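Local structure of transcriptional regulator (4IVN) at residues S170-G175 with R200-V205; K20-V25 with V56-D61; T208-S213 with A226-P231; V141-A146 with A156-D161. The protein represses genes of sialic acid catabolism in the nan operon, probably by binding their regulatory DNA, and binds the sugar phosphate ManNAc-6P. All coordinates share one frame; numbering follows the deposited sequence.

Interaction 1: S170-G175 with R200-V205; sequences SRSSQG and RDIPVV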
loop_
_atom_site.group_PDB
_atom_site.type_symbol
_atom_site.label_atom_id
_atom_site.label_comp_id
_atom_site.label_asym_id
_atom_site.label_seq_id
_atom_site.Cartn_x
_atom_site.Cartn_y
_atom_site.Cartn_z
ATOM N N SER A 170 5.437 -21.947 13.689
ATOM C CA SER A 170 6.122 -22.971 14.486
ATOM C C SER A 170 5.645 -24.386 14.081
ATOM O O SER A 170 6.322 -25.331 14.384
ATOM C CB SER A 170 5.938 -22.811 16.016
ATOM O OG SER A 170 4.625 -23.181 16.246
ATOM N N ARG A 171 4.538 -24.484 13.352
ATOM C CA ARG A 171 4.004 -25.785 12.965
ATOM C C ARG A 171 4.069 -25.922 11.439
ATOM O O ARG A 171 3.494 -26.811 10.821
ATOM C CB ARG A 171 2.565 -25.968 13.468
ATOM C CG ARG A 171 2.406 -25.905 15.020
ATOM C CD ARG A 171 2.594 -27.315 15.687
ATOM N NE ARG A 171 3.852 -27.923 15.423
ATOM C CZ ARG A 171 4.146 -29.235 15.386
ATOM N NH1 ARG A 171 3.253 -30.210 15.536
ATOM N NH2 ARG A 171 5.393 -29.563 15.155
ATOM N N SER A 172 4.763 -25.014 10.826
ATOM C CA SER A 172 4.860 -24.952 9.401
ATOM C C SER A 172 5.533 -26.228 8.795
ATOM O O SER A 172 6.450 -26.819 9.435
ATOM C CB SER A 172 5.737 -23.788 9.080
ATOM O OG SER A 172 5.515 -23.371 7.739
ATOM N N SER A 173 5.061 -26.647 7.620
ATOM C CA SER A 173 5.429 -27.992 7.089
ATOM C C SER A 173 5.598 -27.888 5.585
ATOM O O SER A 173 5.298 -26.853 4.984
ATOM C CB SER A 173 4.335 -29.016 7.387
ATOM O OG SER A 173 3.149 -28.719 6.642
ATOM N N GLN A 174 6.174 -28.947 5.004
ATOM C CA GLN A 174 6.408 -29.025 3.546
ATOM C C GLN A 174 5.247 -28.544 2.727
ATOM O O GLN A 174 4.132 -28.963 2.949
ATOM C CB GLN A 174 6.718 -30.505 3.127
ATOM C CG GLN A 174 8.183 -30.845 3.266
ATOM C CD GLN A 174 9.031 -29.816 2.558
ATOM O OE1 GLN A 174 10.004 -29.315 3.128
ATOM N NE2 GLN A 174 8.598 -29.411 1.353
ATOM N N GLY A 175 5.529 -27.643 1.798
ATOM C CA GLY A 175 4.545 -27.057 0.927
ATOM C C GLY A 175 4.208 -25.619 1.402
ATOM O O GLY A 175 3.564 -24.850 0.684
ATOM N N ARG A 200 12.656 -24.513 10.874
ATOM C CA ARG A 200 12.067 -25.781 10.519
ATOM C C ARG A 200 12.287 -26.108 9.046
ATOM O O ARG A 200 11.549 -26.936 8.522
ATOM C CB ARG A 200 10.578 -25.696 10.755
ATOM C CG ARG A 200 10.254 -25.811 12.212
ATOM C CD ARG A 200 8.826 -25.434 12.395
ATOM N NE ARG A 200 7.925 -26.422 11.781
ATOM C CZ ARG A 200 7.631 -27.599 12.332
ATOM N NH1 ARG A 200 8.164 -27.968 13.503
ATOM N NH2 ARG A 200 6.779 -28.393 11.724
ATOM N N ASP A 201 13.268 -25.471 8.412
ATOM C CA ASP A 201 13.604 -25.674 6.988
ATOM C C ASP A 201 12.463 -25.375 6.001
ATOM O O ASP A 201 12.389 -25.996 4.945
ATOM C CB ASP A 201 14.171 -27.082 6.760
ATOM C CG ASP A 201 15.271 -27.369 7.737
ATOM O OD1 ASP A 201 16.208 -26.553 7.787
ATOM O OD2 ASP A 201 15.167 -28.324 8.532
ATOM N N ILE A 202 11.606 -24.403 6.351
ATOM C CA ILE A 202 10.538 -23.956 5.438
ATOM C C ILE A 202 11.071 -22.706 4.811
ATOM O O ILE A 202 11.658 -21.923 5.542
ATOM C CB ILE A 202 9.256 -23.668 6.255
ATOM C CG1 ILE A 202 8.834 -24.961 6.994
ATOM C CG2 ILE A 202 8.141 -23.049 5.350
ATOM C CD1 ILE A 202 8.759 -26.243 6.150
ATOM N N PRO A 203 10.980 -22.519 3.469
ATOM C CA PRO A 203 11.542 -21.309 2.900
ATOM C C PRO A 203 10.930 -19.981 3.404
ATOM O O PRO A 203 9.694 -19.869 3.654
ATOM C CB PRO A 203 11.282 -21.438 1.360
ATOM C CG PRO A 203 10.064 -22.349 1.311
ATOM C CD PRO A 203 10.291 -23.338 2.449
ATOM N N VAL A 204 11.803 -18.990 3.558
ATOM C CA VAL A 204 11.384 -17.662 4.035
ATOM C C VAL A 204 11.926 -16.695 3.053
ATOM O O VAL A 204 13.143 -16.719 2.838
ATOM C CB VAL A 204 11.956 -17.361 5.452
ATOM C CG1 VAL A 204 11.642 -15.906 5.916
ATOM C CG2 VAL A 204 11.449 -18.372 6.487
ATOM N N VAL A 205 11.100 -15.811 2.524
ATOM C CA VAL A 205 11.563 -14.764 1.555
ATOM C C VAL A 205 11.370 -13.406 2.281
ATOM O O VAL A 205 10.274 -13.116 2.745
ATOM C CB VAL A 205 10.683 -14.743 0.274
ATOM C CG1 VAL A 205 11.049 -13.577 -0.686
ATOM C CG2 VAL A 205 10.877 -16.082 -0.506
#
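Arg200 gives two hydrogen bonds to the carbonyl oxygen of Ser172. Its NE lies 2.8 Å from Ser172 O, in the carbonyl plane on a lone pair, while Arg200 NH2, also 2.8 Å from Ser172 O, comes from above that plane. The bend at chi3 (68°) turns the side edge of the guanidinium to this oxygen; arginine suits the place because NE-H and NH2-H on that side can share a single acceptor, each bond being bent as a result. Ser170 O lies over one face, 3.0 Å above the plane. Arg200 NH1 comes up to the edge of the Arg171 guanidinium, 3.6 Å from Arg171 NH2, the two planes 69° apart; Arg171 is exposed, and solvent probably eases the repulsion.

The methyls of Ile202 pack on backbone and beside a hydroxyl. CD1 lies 3.6 Å from Ser173 C, and CG2 3.6 Å from Ser172 OG, which hydrogen-bonds to Asp176 and Trp178; a small polar residue fits this buried corner.

Asp201, at positive phi, is the C-prime residue of a Schellman motif ending helix 188-199. The loop between helix 162-170 and strand 176-181 lies against that turn, with Ile202 also touching Asp176 and Trp178 of the strand.

Interaction 2: K20-V25 with V56-D61; sequences KKLRVV and VRLCRD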
loop_
_atom_site.group_PDB
_atom_site.type_symbol
_atom_site.label_atom_id
_atom_site.label_comp_id
_atom_site.label_asym_id
_atom_site.label_seq_id
_atom_site.Cartn_x
_atom_site.Cartn_y
_atom_site.Cartn_z
ATOM N N LYS A 20 40.198 0.433 22.359
ATOM C CA LYS A 20 40.473 0.568 20.920
ATOM C C LYS A 20 39.304 0.055 20.065
ATOM O O LYS A 20 38.908 0.707 19.094
ATOM C CB LYS A 20 41.782 -0.129 20.473
ATOM C CG LYS A 20 42.048 0.087 18.977
ATOM C CD LYS A 20 43.504 0.058 18.553
ATOM C CE LYS A 20 43.768 -1.114 17.623
ATOM N NZ LYS A 20 45.120 -1.035 17.009
ATOM N N LYS A 21 38.780 -1.119 20.409
ATOM C CA LYS A 21 37.776 -1.730 19.579
ATOM C C LYS A 21 36.525 -0.808 19.552
ATOM O O LYS A 21 35.984 -0.472 18.468
ATOM C CB LYS A 21 37.462 -3.147 20.077
ATOM C CG LYS A 21 36.932 -4.097 18.996
ATOM C CD LYS A 21 37.298 -5.565 19.283
ATOM C CE LYS A 21 36.225 -6.584 18.841
ATOM N NZ LYS A 21 35.636 -6.563 17.458
ATOM N N LEU A 22 36.081 -0.394 20.735
ATOM C CA LEU A 22 34.968 0.561 20.876
ATOM C C LEU A 22 35.256 1.916 20.159
ATOM O O LEU A 22 34.355 2.502 19.570
ATOM C CB LEU A 22 34.584 0.759 22.357
ATOM C CG LEU A 22 33.483 -0.041 23.087
ATOM C CD1 LEU A 22 32.952 -1.270 22.380
ATOM C CD2 LEU A 22 33.978 -0.459 24.460
ATOM N N ARG A 23 36.519 2.362 20.183
ATOM C CA ARG A 23 36.971 3.636 19.556
ATOM C C ARG A 23 36.776 3.598 18.064
ATOM O O ARG A 23 36.439 4.623 17.459
ATOM C CB ARG A 23 38.462 3.959 19.815
ATOM C CG ARG A 23 38.766 4.594 21.169
ATOM C CD ARG A 23 40.184 5.186 21.266
ATOM N NE ARG A 23 40.167 6.380 22.124
ATOM C CZ ARG A 23 40.077 7.647 21.693
ATOM N NH1 ARG A 23 40.036 7.943 20.394
ATOM N NH2 ARG A 23 40.038 8.636 22.576
ATOM N N VAL A 24 37.001 2.418 17.476
ATOM C CA VAL A 24 36.817 2.258 16.038
ATOM C C VAL A 24 35.351 2.541 15.718
ATOM O O VAL A 24 35.018 3.258 14.773
ATOM C CB VAL A 24 37.204 0.834 15.610
ATOM C CG1 VAL A 24 36.628 0.510 14.244
ATOM C CG2 VAL A 24 38.754 0.700 15.598
ATOM N N VAL A 25 34.464 1.987 16.538
ATOM C CA VAL A 25 33.034 2.170 16.269
ATOM C C VAL A 25 32.638 3.600 16.612
ATOM O O VAL A 25 31.841 4.207 15.879
ATOM C CB VAL A 25 32.156 1.202 17.102
ATOM C CG1 VAL A 25 30.679 1.408 16.763
ATOM C CG2 VAL A 25 32.537 -0.267 16.855
ATOM N N VAL A 56 26.888 -3.087 20.364
ATOM C CA VAL A 56 25.957 -3.049 21.481
ATOM C C VAL A 56 26.655 -2.504 22.733
ATOM O O VAL A 56 26.102 -1.632 23.431
ATOM C CB VAL A 56 25.342 -4.447 21.796
ATOM C CG1 VAL A 56 24.498 -4.365 23.032
ATOM C CG2 VAL A 56 24.466 -4.985 20.650
ATOM N N ARG A 57 27.874 -2.998 23.008
ATOM C CA ARG A 57 28.594 -2.554 24.177
ATOM C C ARG A 57 28.852 -1.062 24.114
ATOM O O ARG A 57 28.658 -0.362 25.111
ATOM C CB ARG A 57 29.892 -3.369 24.413
ATOM C CG ARG A 57 30.408 -3.297 25.845
ATOM C CD ARG A 57 31.685 -4.124 26.047
ATOM N NE ARG A 57 32.027 -4.853 24.822
ATOM C CZ ARG A 57 33.253 -4.962 24.308
ATOM N NH1 ARG A 57 34.293 -4.410 24.936
ATOM N NH2 ARG A 57 33.431 -5.634 23.164
ATOM N N LEU A 58 29.248 -0.540 22.956
ATOM C CA LEU A 58 29.370 0.916 22.811
ATOM C C LEU A 58 28.026 1.609 23.192
ATOM O O LEU A 58 27.968 2.505 24.063
ATOM C CB LEU A 58 29.821 1.267 21.372
ATOM C CG LEU A 58 29.875 2.751 21.011
ATOM C CD1 LEU A 58 30.926 3.434 21.848
ATOM C CD2 LEU A 58 30.207 3.027 19.566
ATOM N N CYS A 59 26.929 1.196 22.519
ATOM C CA CYS A 59 25.617 1.697 22.821
ATOM C C CYS A 59 25.333 1.682 24.319
ATOM O O CYS A 59 24.951 2.728 24.875
ATOM C CB CYS A 59 24.513 0.935 21.992
ATOM S SG CYS A 59 24.832 1.349 20.247
ATOM N N ARG A 60 25.501 0.544 24.989
ATOM C CA ARG A 60 25.143 0.529 26.403
ATOM C C ARG A 60 26.118 1.333 27.280
ATOM O O ARG A 60 25.692 1.974 28.237
ATOM C CB ARG A 60 24.998 -0.892 26.913
ATOM C CG ARG A 60 23.911 -1.625 26.179
ATOM C CD ARG A 60 23.691 -3.005 26.761
ATOM N NE ARG A 60 22.594 -3.625 26.003
ATOM C CZ ARG A 60 22.433 -4.933 25.773
ATOM N NH1 ARG A 60 23.309 -5.809 26.227
ATOM N NH2 ARG A 60 21.376 -5.362 25.071
ATOM N N ASP A 61 27.397 1.368 26.893
ATOM C CA ASP A 61 28.386 2.140 27.635
ATOM C C ASP A 61 27.973 3.581 27.620
ATOM O O ASP A 61 28.324 4.362 28.536
ATOM C CB ASP A 61 29.793 2.006 27.041
ATOM C CG ASP A 61 30.471 0.718 27.442
ATOM O OD1 ASP A 61 29.872 -0.072 28.194
ATOM O OD2 ASP A 61 31.607 0.494 26.993
#
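Leu22 and Val25, one helical turn apart on helix 20-36, meet three residues of helix 52-61, beginning with Arg57. This arginine extends from its backbone with CG anti to N (chi1 -159°) and bends at chi3, which brings one face of its guanidinium over the leucine: Leu22 CD1 lies 4.2 Å above the plane, over its centre. The other methyl, Leu22 CD2, is 4.0 Å from Arg57 NH1. The flat group acts here as a lid on a methyl, while its charge stays at an exposed site.

Next comes Leu58, the buried residue that bridges both partners. Its backbone N is 3.8 Å from Leu22 CD1, and its CB is close to the same methyl. Farther out, Leu58 CD2 presses on Val25 CG1 at 3.3 Å, tighter than usual carbon packing, as the two side chains slide past each other in opposite directions. Phe18 also touches Leu58.

One turn later Asp61 crosses Leu22 at about a right angle, its OD2 3.6 Å from Leu22 CD2. The segment axes themselves cross at -86° and approach to 9.8 Å, an ordinary packing distance for two nearly perpendicular helices, within the RpiR-type helix-turn-helix domain, where helix 52-61 is probably the DNA-recognition helix.

No hydrogen bond links the segments. Branched aliphatic residues fill the buried middle and charged ones lie at the exposed border, so the contact is held by apolar packing, without a directional bond between the segments.

Interaction 3: T208-S213 with A226-P231; sequences TNINHS and ARPEGP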
loop_
_atom_site.group_PDB
_atom_site.type_symbol
_atom_site.label_atom_id
_atom_site.label_comp_id
_atom_site.label_asym_id
_atom_site.label_seq_id
_atom_site.Cartn_x
_atom_site.Cartn_y
_atom_site.Cartn_z
ATOM N N THR A 208 12.563 -6.240 2.050
ATOM C CA THR A 208 13.070 -5.209 3.009
ATOM C C THR A 208 13.579 -4.056 2.181
ATOM O O THR A 208 13.427 -4.046 0.950
ATOM C CB THR A 208 14.357 -5.714 3.740
ATOM O OG1 THR A 208 15.404 -5.818 2.736
ATOM C CG2 THR A 208 14.129 -7.040 4.251
ATOM N N ASN A 209 14.160 -3.070 2.857
ATOM C CA ASN A 209 14.816 -1.966 2.168
ATOM C C ASN A 209 16.248 -1.855 2.662
ATOM O O ASN A 209 16.846 -0.788 2.589
ATOM C CB ASN A 209 14.082 -0.607 2.524
ATOM C CG ASN A 209 12.663 -0.541 1.980
ATOM O OD1 ASN A 209 12.369 0.256 1.077
ATOM N ND2 ASN A 209 11.769 -1.269 2.579
ATOM N N ILE A 210 16.830 -2.976 3.090
ATOM C CA ILE A 210 18.215 -2.951 3.472
ATOM C C ILE A 210 18.855 -4.331 3.167
ATOM O O ILE A 210 18.217 -5.358 3.326
ATOM C CB ILE A 210 18.367 -2.479 4.953
ATOM C CG1 ILE A 210 19.792 -2.067 5.222
ATOM C CG2 ILE A 210 17.891 -3.493 5.908
ATOM C CD1 ILE A 210 19.891 -0.578 5.419
ATOM N N ASN A 211 20.061 -4.317 2.637
ATOM C CA ASN A 211 20.770 -5.563 2.352
ATOM C C ASN A 211 21.142 -6.434 3.519
ATOM O O ASN A 211 21.064 -7.654 3.404
ATOM C CB ASN A 211 21.998 -5.271 1.466
ATOM C CG ASN A 211 21.555 -4.776 0.124
ATOM O OD1 ASN A 211 20.964 -5.522 -0.643
ATOM N ND2 ASN A 211 21.667 -3.485 -0.100
ATOM N N HIS A 212 21.583 -5.833 4.642
ATOM C CA HIS A 212 21.989 -6.661 5.790
ATOM C C HIS A 212 21.264 -6.312 7.039
ATOM O O HIS A 212 21.128 -5.125 7.384
ATOM C CB HIS A 212 23.469 -6.506 6.034
ATOM C CG HIS A 212 24.296 -6.716 4.779
ATOM N ND1 HIS A 212 24.707 -7.948 4.384
ATOM C CD2 HIS A 212 24.788 -5.813 3.846
ATOM C CE1 HIS A 212 25.392 -7.823 3.235
ATOM N NE2 HIS A 212 25.466 -6.517 2.928
ATOM N N SER A 213 20.847 -7.313 7.794
ATOM C CA SER A 213 19.947 -6.992 8.871
ATOM C C SER A 213 19.861 -8.319 9.600
ATOM O O SER A 213 20.229 -9.340 9.028
ATOM C CB SER A 213 18.572 -6.555 8.278
ATOM O OG SER A 213 17.776 -7.748 7.993
ATOM N N ALA A 226 14.715 0.185 -2.624
ATOM C CA ALA A 226 15.502 1.342 -2.316
ATOM C C ALA A 226 14.955 2.114 -1.144
ATOM O O ALA A 226 13.866 1.838 -0.638
ATOM C CB ALA A 226 15.638 2.251 -3.551
ATOM N N ARG A 227 15.748 3.061 -0.661
ATOM C CA ARG A 227 15.398 3.927 0.518
ATOM C C ARG A 227 15.223 3.188 1.830
ATOM O O ARG A 227 14.091 3.049 2.286
ATOM C CB ARG A 227 14.099 4.690 0.316
ATOM C CG ARG A 227 14.015 5.268 -1.063
ATOM C CD ARG A 227 14.267 6.779 -1.062
ATOM N NE ARG A 227 15.608 7.034 -1.589
ATOM C CZ ARG A 227 16.013 6.856 -2.864
ATOM N NH1 ARG A 227 15.225 6.425 -3.833
ATOM N NH2 ARG A 227 17.263 7.130 -3.169
ATOM N N PRO A 228 16.355 2.881 2.517
ATOM C CA PRO A 228 16.340 2.316 3.859
ATOM C C PRO A 228 15.586 3.261 4.770
ATOM O O PRO A 228 15.719 4.482 4.672
ATOM C CB PRO A 228 17.809 2.385 4.264
ATOM C CG PRO A 228 18.605 2.408 3.030
ATOM C CD PRO A 228 17.728 2.998 1.965
ATOM N N GLU A 229 14.824 2.736 5.718
ATOM C CA GLU A 229 14.146 3.656 6.668
ATOM C C GLU A 229 15.072 4.034 7.803
ATOM O O GLU A 229 15.954 3.263 8.121
ATOM C CB GLU A 229 12.900 2.919 7.265
ATOM C CG GLU A 229 11.889 2.769 6.151
ATOM C CD GLU A 229 10.548 2.369 6.625
ATOM O OE1 GLU A 229 10.439 1.729 7.702
ATOM O OE2 GLU A 229 9.582 2.628 5.899
ATOM N N GLY A 230 14.857 5.183 8.446
ATOM C CA GLY A 230 15.642 5.605 9.644
ATOM C C GLY A 230 14.613 5.774 10.760
ATOM O O GLY A 230 13.398 5.621 10.499
ATOM N N PRO A 231 15.066 6.141 11.972
ATOM C CA PRO A 231 14.217 6.196 13.126
ATOM C C PRO A 231 13.048 7.149 12.924
ATOM O O PRO A 231 12.014 6.966 13.569
ATOM C CB PRO A 231 15.171 6.735 14.234
ATOM C CG PRO A 231 16.539 6.140 13.821
ATOM C CD PRO A 231 16.466 6.501 12.326
#
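Pro228 sets its ring against the backbone of Asn209 and the end of Ile210. Starting at the root of the side chain, Pro228 CB lies 3.7 Å from Asn209 O and 3.8 Å from Ile210 CD1, so it touches a polar and an apolar atom together. At the tip of the ring, Pro228 CG repeats both contacts, 4.0 Å from Ile210 CD1. CD, which closes the ring onto the backbone N, is 3.9 Å from Asn209 O. Pro228 CA also makes a bent CH...O contact with Asn209 O at 3.4 Å. Proline suits the spot because it brings a compact, rigid carbon surface and no N-H to be satisfied.

Ile210 reaches the ring at about a right angle. Its CG1 lies anti to the backbone N (chi1 -163°), and the turn at chi2 carries CD1 to the proline ring.

Both segments are loops that leave the carboxyl ends of adjacent parallel strands, 204-208 and 221-224, in the SIS domain. That end of the sheet carries the pocket for ManNAc-6P, which touches Gly230 and Pro231.

Asn209 lies between the loops, its CB 3.7 Å from Arg227 O. Thr208 steadies the first loop from within, its OG1 donating to Ile210 O at 2.9 Å. Arg227, meanwhile, points its guanidinium elsewhere, to Ser104 and Asp107.

Interaction 4: V141-A146 with A156-D161; sequences VGRYLA and AIMFED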
loop_
_atom_site.group_PDB
_atom_site.type_symbol
_atom_site.label_atom_id
_atom_site.label_comp_id
_atom_site.label_asym_id
_atom_site.label_seq_id
_atom_site.Cartn_x
_atom_site.Cartn_y
_atom_site.Cartn_z
ATOM N N VAL A 141 2.217 -3.382 3.010
ATOM C CA VAL A 141 2.911 -4.153 1.956
ATOM C C VAL A 141 2.550 -5.648 1.946
ATOM O O VAL A 141 2.276 -6.185 0.841
ATOM C CB VAL A 141 4.479 -3.945 1.997
ATOM C CG1 VAL A 141 5.186 -4.789 0.907
ATOM C CG2 VAL A 141 4.738 -2.443 1.847
ATOM N N GLY A 142 2.540 -6.267 3.139
ATOM C CA GLY A 142 2.171 -7.662 3.316
ATOM C C GLY A 142 0.691 -7.904 2.901
ATOM O O GLY A 142 0.377 -8.870 2.238
ATOM N N ARG A 143 -0.218 -6.975 3.231
ATOM C CA ARG A 143 -1.595 -7.060 2.747
ATOM C C ARG A 143 -1.662 -6.975 1.244
ATOM O O ARG A 143 -2.480 -7.642 0.640
ATOM C CB ARG A 143 -2.439 -5.897 3.334
ATOM C CG ARG A 143 -2.850 -6.042 4.820
ATOM C CD ARG A 143 -3.569 -7.380 5.196
ATOM N NE ARG A 143 -3.742 -7.619 6.682
ATOM C CZ ARG A 143 -4.441 -8.614 7.265
ATOM N NH1 ARG A 143 -5.020 -9.569 6.521
ATOM N NH2 ARG A 143 -4.578 -8.649 8.619
ATOM N N TYR A 144 -0.891 -6.099 0.640
ATOM C CA TYR A 144 -0.952 -6.060 -0.838
ATOM C C TYR A 144 -0.478 -7.372 -1.437
ATOM O O TYR A 144 -1.025 -7.847 -2.413
ATOM C CB TYR A 144 -0.145 -4.881 -1.409
ATOM C CG TYR A 144 -0.385 -4.676 -2.908
ATOM C CD1 TYR A 144 -1.725 -4.456 -3.443
ATOM C CD2 TYR A 144 0.710 -4.602 -3.790
ATOM C CE1 TYR A 144 -1.911 -4.232 -4.817
ATOM C CE2 TYR A 144 0.504 -4.366 -5.138
ATOM C CZ TYR A 144 -0.804 -4.187 -5.626
ATOM O OH TYR A 144 -0.933 -4.001 -6.975
ATOM N N LEU A 145 0.573 -7.944 -0.863
ATOM C CA LEU A 145 1.034 -9.269 -1.338
ATOM C C LEU A 145 -0.038 -10.383 -1.201
ATOM O O LEU A 145 -0.278 -11.140 -2.189
ATOM C CB LEU A 145 2.299 -9.650 -0.513
ATOM C CG LEU A 145 2.948 -11.029 -0.860
ATOM C CD1 LEU A 145 3.275 -11.125 -2.391
ATOM C CD2 LEU A 145 4.248 -11.058 -0.013
ATOM N N ALA A 146 -0.646 -10.526 -0.030
ATOM C CA ALA A 146 -1.596 -11.536 0.137
ATOM C C ALA A 146 -2.771 -11.281 -0.838
ATOM O O ALA A 146 -3.341 -12.210 -1.360
ATOM C CB ALA A 146 -2.125 -11.508 1.571
ATOM N N ALA A 156 -3.135 -17.384 0.737
ATOM C CA ALA A 156 -2.182 -16.490 1.398
ATOM C C ALA A 156 -2.867 -15.922 2.597
ATOM O O ALA A 156 -4.046 -15.479 2.557
ATOM C CB ALA A 156 -1.719 -15.375 0.475
ATOM N N ILE A 157 -2.135 -15.917 3.698
ATOM C CA ILE A 157 -2.612 -15.199 4.875
ATOM C C ILE A 157 -1.588 -14.162 5.283
ATOM O O ILE A 157 -0.381 -14.457 5.414
ATOM C CB ILE A 157 -2.835 -16.153 6.038
ATOM C CG1 ILE A 157 -3.319 -15.373 7.272
ATOM C CG2 ILE A 157 -1.530 -16.788 6.388
ATOM C CD1 ILE A 157 -3.751 -16.307 8.327
ATOM N N MET A 158 -2.065 -12.945 5.485
ATOM C CA MET A 158 -1.256 -11.907 6.115
ATOM C C MET A 158 -1.548 -11.849 7.650
ATOM O O MET A 158 -2.699 -11.726 8.062
ATOM C CB MET A 158 -1.499 -10.602 5.379
ATOM C CG MET A 158 -0.831 -9.352 5.925
ATOM S SD MET A 158 0.908 -9.573 6.097
ATOM C CE MET A 158 1.283 -8.196 7.213
ATOM N N PHE A 159 -0.521 -11.933 8.490
ATOM C CA PHE A 159 -0.703 -11.752 9.959
ATOM C C PHE A 159 -0.150 -10.349 10.362
ATOM O O PHE A 159 1.068 -10.081 10.148
ATOM C CB PHE A 159 0.168 -12.800 10.717
ATOM C CG PHE A 159 -0.175 -14.250 10.445
ATOM C CD1 PHE A 159 0.391 -14.932 9.369
ATOM C CD2 PHE A 159 -1.011 -14.956 11.322
ATOM C CE1 PHE A 159 0.142 -16.301 9.168
ATOM C CE2 PHE A 159 -1.305 -16.286 11.080
ATOM C CZ PHE A 159 -0.707 -16.960 10.023
ATOM N N GLU A 160 -0.898 -9.478 11.029
ATOM C CA GLU A 160 -0.101 -8.524 11.947
ATOM C C GLU A 160 -0.172 -8.901 13.445
ATOM O O GLU A 160 0.561 -8.195 14.328
ATOM C CB GLU A 160 -0.436 -7.001 11.798
ATOM C CG GLU A 160 -0.449 -6.574 10.356
ATOM C CD GLU A 160 -1.714 -6.961 9.664
ATOM O OE1 GLU A 160 -2.608 -7.545 10.318
ATOM O OE2 GLU A 160 -1.823 -6.649 8.469
ATOM N N ASP A 161 -1.039 -9.922 13.742
ATOM C CA ASP A 161 -0.896 -10.541 15.088
ATOM C C ASP A 161 0.359 -11.450 15.106
ATOM O O ASP A 161 0.313 -12.558 14.537
ATOM C CB ASP A 161 -2.142 -11.279 15.577
ATOM C CG ASP A 161 -1.997 -11.707 17.054
ATOM O OD1 ASP A 161 -2.993 -11.854 17.898
ATOM O OD2 ASP A 161 -0.788 -11.894 17.436
#
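Arg143 and Glu160 form a two-pronged salt bridge, side-on, each nitrogen taking its own oxygen. Arg143 NE donates to Glu160 OE2 at 2.8 Å and Arg143 NH2 to Glu160 OE1, also at 2.8 Å; both oxygens use their syn lone pairs. The fit is not flat, for the carboxylate is turned 37° from the guanidinium and both partners sit well off its plane. Glu160 OE2 has a second partner in Ser139 OG, which would further fix the rotation of the carboxylate. Over one face of the guanidinium, 3.2 Å above its plane, lies Met158 O.

These residues tie helix 137-151 to strand 156-159 and the turn that follows it; helix and strand are the last two elements of a beta-alpha-beta unit that starts with strand 129-133. Helix and strand segments run nearly antiparallel, at 168°, as the crossover requires.

Between them the packing is apolar. Met158 bends at chi2 (54°), which lays its SD 3.6 Å from Gly142 CA; the bare CA of Gly142 leaves room for the sulfur. Met158 CG meets Arg143 CD at 3.5 Å. Ala146 CB contacts Ala156 CB at 4.0 Å, small residues that let the helix come close.

At the margins, Asp161 OD2 caps helix 162-170 by accepting from the backbone N of His163 and Leu164. Tyr144 OH bonds to Arg148 and, across the dimer interface, to Gly235 O of the second subunit.

Along the chain interaction 2 comes first, wholly within the helix-turn-helix domain, and interactions 4, 1 and 3 follow in that order, all within the SIS domain. Interaction 2 lies about 23 Å, centre to centre, from interaction 3 and 37 to 38 Å from the other two, with no atoms touching. Interactions 1 and 4 reach the same parallel sheet, their centres about 17 Å apart and their nearest atoms about 7 Å. Interactions 1 and 3 lie near opposite ends of strand 204-208. Interaction 3 borders the ManNAc-6P pocket and also touches helices 41-48 and 67-78, consistent with ligand binding being relayed to the DNA-binding domain.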